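Long-range contacts in nucleoside diphosphate kinase (Pyrobaculum aerophilum, PDB 1XQI), which probably transfers the ATP gamma phosphate to nucleoside diphosphates through a phosphorylated enzyme intermediate, supplying nucleoside triphosphates other than ATP: residues L19-P24 and L170-D175; S37-A42 and G146-D151. The protein carries 6 engineered substitutions. All blocks are in the same frame, centred on the assembly; numbering follows the deposited sequence.

Interaction 1. Residues L19-P24 and L170-D175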
loop_
_atom_site.group_PDB
_atom_site.type_symbol
_atom_site.label_atom_id
_atom_site.label_comp_id
_atom_site.label_asym_id
_atom_site.label_seq_id
_atom_site.Cartn_x
_atom_site.Cartn_y
_atom_site.Cartn_z
ATOM N N LEU A 19 -9.755 3.703 -10.061
ATOM C CA LEU A 19 -9.072 4.302 -8.934
ATOM C C LEU A 19 -9.925 4.094 -7.690
ATOM O O LEU A 19 -11.141 4.422 -7.670
ATOM C CB LEU A 19 -8.885 5.799 -9.208
ATOM C CG LEU A 19 -8.039 6.746 -8.341
ATOM C CD1 LEU A 19 -8.657 6.988 -7.000
ATOM C CD2 LEU A 19 -6.625 6.220 -8.206
ATOM N N LEU A 20 -9.284 3.568 -6.652
ATOM C CA LEU A 20 -9.908 3.416 -5.355
ATOM C C LEU A 20 -9.108 4.168 -4.290
ATOM O O LEU A 20 -7.892 4.075 -4.251
ATOM C CB LEU A 20 -10.055 1.919 -5.002
ATOM C CG LEU A 20 -10.805 1.780 -3.671
ATOM C CD1 LEU A 20 -12.310 1.379 -3.782
ATOM C CD2 LEU A 20 -10.003 0.873 -2.769
ATOM N N ILE A 21 -9.799 4.909 -3.422
ATOM C CA ILE A 21 -9.156 5.625 -2.293
ATOM C C ILE A 21 -9.700 5.117 -0.974
ATOM O O ILE A 21 -10.914 5.156 -0.758
ATOM C CB ILE A 21 -9.449 7.139 -2.316
ATOM C CG1 ILE A 21 -9.130 7.704 -3.713
ATOM C CG2 ILE A 21 -8.676 7.852 -1.166
ATOM C CD1 ILE A 21 -9.380 9.178 -3.871
ATOM N N LEU A 22 -8.830 4.612 -0.105
ATOM C CA LEU A 22 -9.235 4.362 1.263
ATOM C C LEU A 22 -9.110 5.711 1.968
ATOM O O LEU A 22 -8.048 6.319 1.944
ATOM C CB LEU A 22 -8.414 3.254 1.938
ATOM C CG LEU A 22 -8.684 1.811 1.472
ATOM C CD1 LEU A 22 -9.988 1.627 0.725
ATOM C CD2 LEU A 22 -7.568 1.249 0.589
ATOM N N LYS A 23 -10.216 6.164 2.558
ATOM C CA LYS A 23 -10.360 7.500 3.184
ATOM C C LYS A 23 -9.846 7.468 4.606
ATOM O O LYS A 23 -9.628 6.388 5.162
ATOM C CB LYS A 23 -11.834 7.918 3.183
ATOM C CG LYS A 23 -12.514 7.828 1.818
ATOM C CD LYS A 23 -13.852 8.574 1.811
ATOM C CE LYS A 23 -14.374 8.799 0.369
ATOM N NZ LYS A 23 -15.834 9.183 0.373
ATOM N N PRO A 24 -9.640 8.633 5.218
ATOM C CA PRO A 24 -8.915 8.571 6.499
ATOM C C PRO A 24 -9.518 7.649 7.594
ATOM O O PRO A 24 -8.753 6.927 8.267
ATOM C CB PRO A 24 -8.840 10.020 6.915
ATOM C CG PRO A 24 -8.967 10.802 5.564
ATOM C CD PRO A 24 -9.964 10.019 4.822
ATOM N N LEU A 170 -15.926 5.109 3.816
ATOM C CA LEU A 170 -14.695 4.287 3.695
ATOM C C LEU A 170 -13.880 4.538 2.458
ATOM O O LEU A 170 -12.679 4.666 2.574
ATOM C CB LEU A 170 -14.978 2.785 3.829
ATOM C CG LEU A 170 -15.874 2.425 5.003
ATOM C CD1 LEU A 170 -16.194 0.944 4.916
ATOM C CD2 LEU A 170 -15.237 2.818 6.339
ATOM N N VAL A 171 -14.534 4.612 1.290
ATOM C CA VAL A 171 -13.835 4.639 0.016
ATOM C C VAL A 171 -14.497 5.541 -1.008
ATOM O O VAL A 171 -15.685 5.914 -0.874
ATOM C CB VAL A 171 -13.689 3.208 -0.577
ATOM C CG1 VAL A 171 -13.202 2.231 0.498
ATOM C CG2 VAL A 171 -14.997 2.693 -1.178
ATOM N N HIS A 172 -13.689 5.907 -2.008
ATOM C CA HIS A 172 -14.131 6.502 -3.259
ATOM C C HIS A 172 -13.679 5.613 -4.410
ATOM O O HIS A 172 -12.496 5.244 -4.481
ATOM C CB HIS A 172 -13.494 7.879 -3.465
ATOM C CG HIS A 172 -13.534 8.347 -4.889
ATOM N ND1 HIS A 172 -14.578 9.082 -5.400
ATOM C CD2 HIS A 172 -12.664 8.167 -5.917
ATOM C CE1 HIS A 172 -14.355 9.344 -6.676
ATOM N NE2 HIS A 172 -13.200 8.804 -7.015
ATOM N N ALA A 173 -14.605 5.290 -5.298
ATOM C CA ALA A 173 -14.353 4.485 -6.475
ATOM C C ALA A 173 -14.749 5.289 -7.712
ATOM O O ALA A 173 -15.785 5.997 -7.686
ATOM C CB ALA A 173 -15.145 3.176 -6.434
ATOM N N SER A 174 -13.948 5.183 -8.790
ATOM C CA SER A 174 -14.297 5.846 -10.017
ATOM C C SER A 174 -15.654 5.315 -10.434
ATOM O O SER A 174 -15.950 4.125 -10.256
ATOM C CB SER A 174 -13.268 5.622 -11.115
ATOM O OG SER A 174 -11.987 6.104 -10.728
ATOM N N ASP A 175 -16.491 6.221 -10.939
ATOM C CA ASP A 175 -17.869 5.889 -11.226
ATOM C C ASP A 175 -18.050 5.692 -12.681
ATOM O O ASP A 175 -19.175 5.548 -13.092
ATOM C CB ASP A 175 -18.870 6.956 -10.717
ATOM C CG ASP A 175 -18.888 8.238 -11.598
ATOM O OD1 ASP A 175 -19.799 9.084 -11.381
ATOM O OD2 ASP A 175 -18.000 8.410 -12.499
#

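Interaction 2. Residues S37-A42 and G146-D151. Engineered in segment 37-42: Lys40 (natural residue Glu).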
loop_
_atom_site.group_PDB
_atom_site.type_symbol
_atom_site.label_atom_id
_atom_site.label_comp_id
_atom_site.label_asym_id
_atom_site.label_seq_id
_atom_site.Cartn_x
_atom_site.Cartn_y
_atom_site.Cartn_z
ATOM N N SER A 37 -7.581 -7.392 0.507
ATOM C CA SER A 37 -7.911 -8.806 0.343
ATOM C C SER A 37 -9.158 -9.103 -0.558
ATOM O O SER A 37 -9.161 -10.045 -1.351
ATOM C CB SER A 37 -7.994 -9.511 1.693
ATOM O OG SER A 37 -8.745 -10.701 1.560
ATOM N N ARG A 38 -10.213 -8.304 -0.445
ATOM C CA ARG A 38 -11.408 -8.533 -1.264
ATOM C C ARG A 38 -11.098 -8.371 -2.750
ATOM O O ARG A 38 -11.654 -9.120 -3.577
ATOM C CB ARG A 38 -12.551 -7.635 -0.850
ATOM C CG ARG A 38 -12.543 -7.335 0.607
ATOM C CD ARG A 38 -13.500 -8.158 1.456
ATOM N NE ARG A 38 -14.845 -7.625 1.290
ATOM C CZ ARG A 38 -15.820 -7.620 2.201
ATOM N NH1 ARG A 38 -15.673 -8.136 3.438
ATOM N NH2 ARG A 38 -16.974 -7.087 1.827
ATOM N N PHE A 39 -10.193 -7.448 -3.099
ATOM C CA PHE A 39 -9.950 -7.190 -4.503
ATOM C C PHE A 39 -9.040 -8.283 -5.078
ATOM O O PHE A 39 -9.269 -8.799 -6.164
ATOM C CB PHE A 39 -9.380 -5.781 -4.710
ATOM C CG PHE A 39 -10.317 -4.662 -4.266
ATOM C CD1 PHE A 39 -9.852 -3.615 -3.461
ATOM C CD2 PHE A 39 -11.667 -4.646 -4.650
ATOM C CE1 PHE A 39 -10.715 -2.551 -3.080
ATOM C CE2 PHE A 39 -12.552 -3.596 -4.263
ATOM C CZ PHE A 39 -12.074 -2.546 -3.478
ATOM N N LYS A 40 -8.016 -8.658 -4.320
ATOM C CA LYS A 40 -7.118 -9.745 -4.684
ATOM C C LYS A 40 -7.932 -11.025 -4.890
ATOM O O LYS A 40 -7.714 -11.762 -5.854
ATOM C CB LYS A 40 -6.077 -9.984 -3.583
ATOM C CG LYS A 40 -5.393 -11.363 -3.696
ATOM C CD LYS A 40 -4.433 -11.648 -2.572
ATOM C CE LYS A 40 -5.082 -12.355 -1.397
ATOM N NZ LYS A 40 -4.064 -12.467 -0.266
ATOM N N LYS A 41 -8.891 -11.284 -3.999
ATOM C CA LYS A 41 -9.659 -12.496 -4.132
ATOM C C LYS A 41 -10.530 -12.529 -5.352
ATOM O O LYS A 41 -10.803 -13.597 -5.852
ATOM C CB LYS A 41 -10.433 -12.828 -2.864
ATOM C CG LYS A 41 -9.544 -13.487 -1.915
ATOM C CD LYS A 41 -10.037 -13.384 -0.484
ATOM C CE LYS A 41 -9.049 -14.193 0.417
ATOM N NZ LYS A 41 -9.507 -14.131 1.801
ATOM N N ALA A 42 -10.924 -11.377 -5.867
ATOM C CA ALA A 42 -11.833 -11.326 -7.004
ATOM C C ALA A 42 -11.074 -11.515 -8.311
ATOM O O ALA A 42 -11.671 -11.806 -9.347
ATOM C CB ALA A 42 -12.603 -9.994 -7.017
ATOM N N GLY A 146 -21.688 -8.378 2.633
ATOM C CA GLY A 146 -20.882 -8.899 1.541
ATOM C C GLY A 146 -20.151 -7.778 0.859
ATOM O O GLY A 146 -19.048 -7.974 0.397
ATOM N N THR A 147 -20.778 -6.605 0.778
ATOM C CA THR A 147 -20.143 -5.407 0.184
ATOM C C THR A 147 -19.250 -4.743 1.201
ATOM O O THR A 147 -19.439 -4.925 2.412
ATOM C CB THR A 147 -21.143 -4.327 -0.330
ATOM O OG1 THR A 147 -21.723 -3.654 0.801
ATOM C CG2 THR A 147 -22.217 -4.942 -1.314
ATOM N N ILE A 148 -18.264 -3.988 0.714
ATOM C CA ILE A 148 -17.332 -3.330 1.621
ATOM C C ILE A 148 -18.078 -2.374 2.598
ATOM O O ILE A 148 -17.835 -2.434 3.807
ATOM C CB ILE A 148 -16.114 -2.711 0.891
ATOM C CG1 ILE A 148 -15.282 -3.812 0.218
ATOM C CG2 ILE A 148 -15.232 -1.945 1.863
ATOM C CD1 ILE A 148 -14.256 -3.286 -0.810
ATOM N N ARG A 149 -19.015 -1.568 2.113
ATOM C CA ARG A 149 -19.637 -0.578 2.959
ATOM C C ARG A 149 -20.604 -1.236 3.964
ATOM O O ARG A 149 -20.714 -0.784 5.117
ATOM C CB ARG A 149 -20.199 0.612 2.149
ATOM C CG ARG A 149 -19.094 1.158 1.208
ATOM C CD ARG A 149 -18.998 2.652 0.958
ATOM N NE ARG A 149 -19.759 2.974 -0.222
ATOM C CZ ARG A 149 -19.446 3.868 -1.177
ATOM N NH1 ARG A 149 -18.350 4.649 -1.148
ATOM N NH2 ARG A 149 -20.298 3.991 -2.178
ATOM N N GLY A 150 -21.220 -2.363 3.598
ATOM C CA GLY A 150 -22.123 -3.031 4.571
ATOM C C GLY A 150 -21.370 -3.822 5.650
ATOM O O GLY A 150 -21.841 -3.976 6.781
ATOM N N ASP A 151 -20.216 -4.361 5.312
ATOM C CA ASP A 151 -19.482 -5.139 6.298
ATOM C C ASP A 151 -18.650 -4.285 7.243
ATOM O O ASP A 151 -18.397 -4.725 8.368
ATOM C CB ASP A 151 -18.614 -6.240 5.662
ATOM C CG ASP A 151 -19.426 -7.285 4.951
ATOM O OD1 ASP A 151 -18.922 -7.792 3.935
ATOM O OD2 ASP A 151 -20.572 -7.599 5.363
#

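Interaction 1. Residues L19-P24 and L170-D175
Ile21 and His172 form the central hydrogen-bonded pair of two antiparallel strands, with Ile21 N to His172 O at 2.9 Å and His172 N to Ile21 O at 3.1 Å, the latter donor meeting a lone pair in the carbonyl plane. Backbone bonds from Ser174 N to Leu19 O and from Lys23 N to Leu170 O extend the pairing, the second nearly straight (170°). Ser174 OG also accepts a weak bond from Leu19 N.

Apolar packing differs on the two faces. On one, Leu22 CD1 lies beside Val171 CG1 at 3.3 Å, and Leu20 CD1 reaches Val171 CB; Val131 and Val135 of helix 127-135 cover this side. On the other, CG of His172 is anti to its backbone N (chi1 161°), which lays the imidazole along the strand, CD2 4.0 Å from Ile21 CD1 and Leu19 CD1 near the ring plane at its edge.

The aliphatic part of the extended Lys23 chain, a probable ATP-binding residue, packs over the Leu170-Val171 backbone, its CE 3.4 Å from Val171 O. Glu183 OE2 bonds both His172 NE2 and Ser174 OG, fixing the ring's rotation and leaving ND1 as the nitrogen for phosphorylation, consistent with the predicted pros-phosphohistidine intermediate.

Interaction 2. Residues S37-A42 and G146-D151
Arg38 reaches across from helix 32-42 to the first turn of helix 148-152, where its guanidinium meets the carboxylate of Asp151 in a salt bridge. The two planes stand 71° apart, and a single carboxylate oxygen takes the contact: NH2 donates to Asp151 OD1 at 3.0 Å, close to the guanidinium plane and on the anti side of the oxygen. NH1 adds a weak bond to the same oxygen. Bends at chi2 (-100°) and chi3 (-78°) carry the group past Ile148, whose side chain slides by in the opposite direction with CG1 4.0 Å from Arg38 NE. The edge of the guanidinium also faces the backbone of Thr147, and Gly146 O approaches NH2 obliquely at 2.7 Å, although at an angle too poor for a hydrogen bond.

Asp151 is held from its other oxygen as well, since Gly146 N donates to OD2 on the syn side at 3.1 Å. An alanine in place of Arg38 would probably leave the Asp151 carboxylate without its cationic mate in this contact, held by Gly146 N but less firmly fixed in rotation.

Deeper in, Phe39 and Ile148 cross at about a right angle. CD1 of Ile148 approaches the ring obliquely, 3.5 Å from Phe39 CZ, while helix 127-135 adds Leu134 against Phe39 and Val135 against Ile148.

At the start of the second helix, Thr147 is the N-cap, its OG1 accepting from Gly150 N at 3.1 Å and also hydrogen-bonded to Pro144 O. The arrangement is thus a helix N-terminus with a side-chain cap, joined to a neighbouring helix by a salt bridge above an apolar contact, in the ferredoxin-like α/β sandwich; the capped turn carries Arg149, which probably binds ATP.

Overall arrangement
From the N terminus the chain enters strand 17-22, whose end pairs much later with strand 171-173; interaction 1 thereby closes a long loop holding most of the modelled chain. Within that loop, helix 32-42 leads on through the remaining sheet strands and half the helices before residues 146-151 return to it, so interaction 2 closes a shorter loop that lies wholly inside the first, without crossing. Interaction 1 pairs edge strand 171-173 with 17-22 in the four-stranded antiparallel sheet, while interaction 2 joins two helices on one side of it. The two contacts touch where Leu20 CD2 packs 3.5 Å from Phe39 CE1 and where Arg149 NH1 approaches Val171 O, linking sheet, helices and probable ATP site.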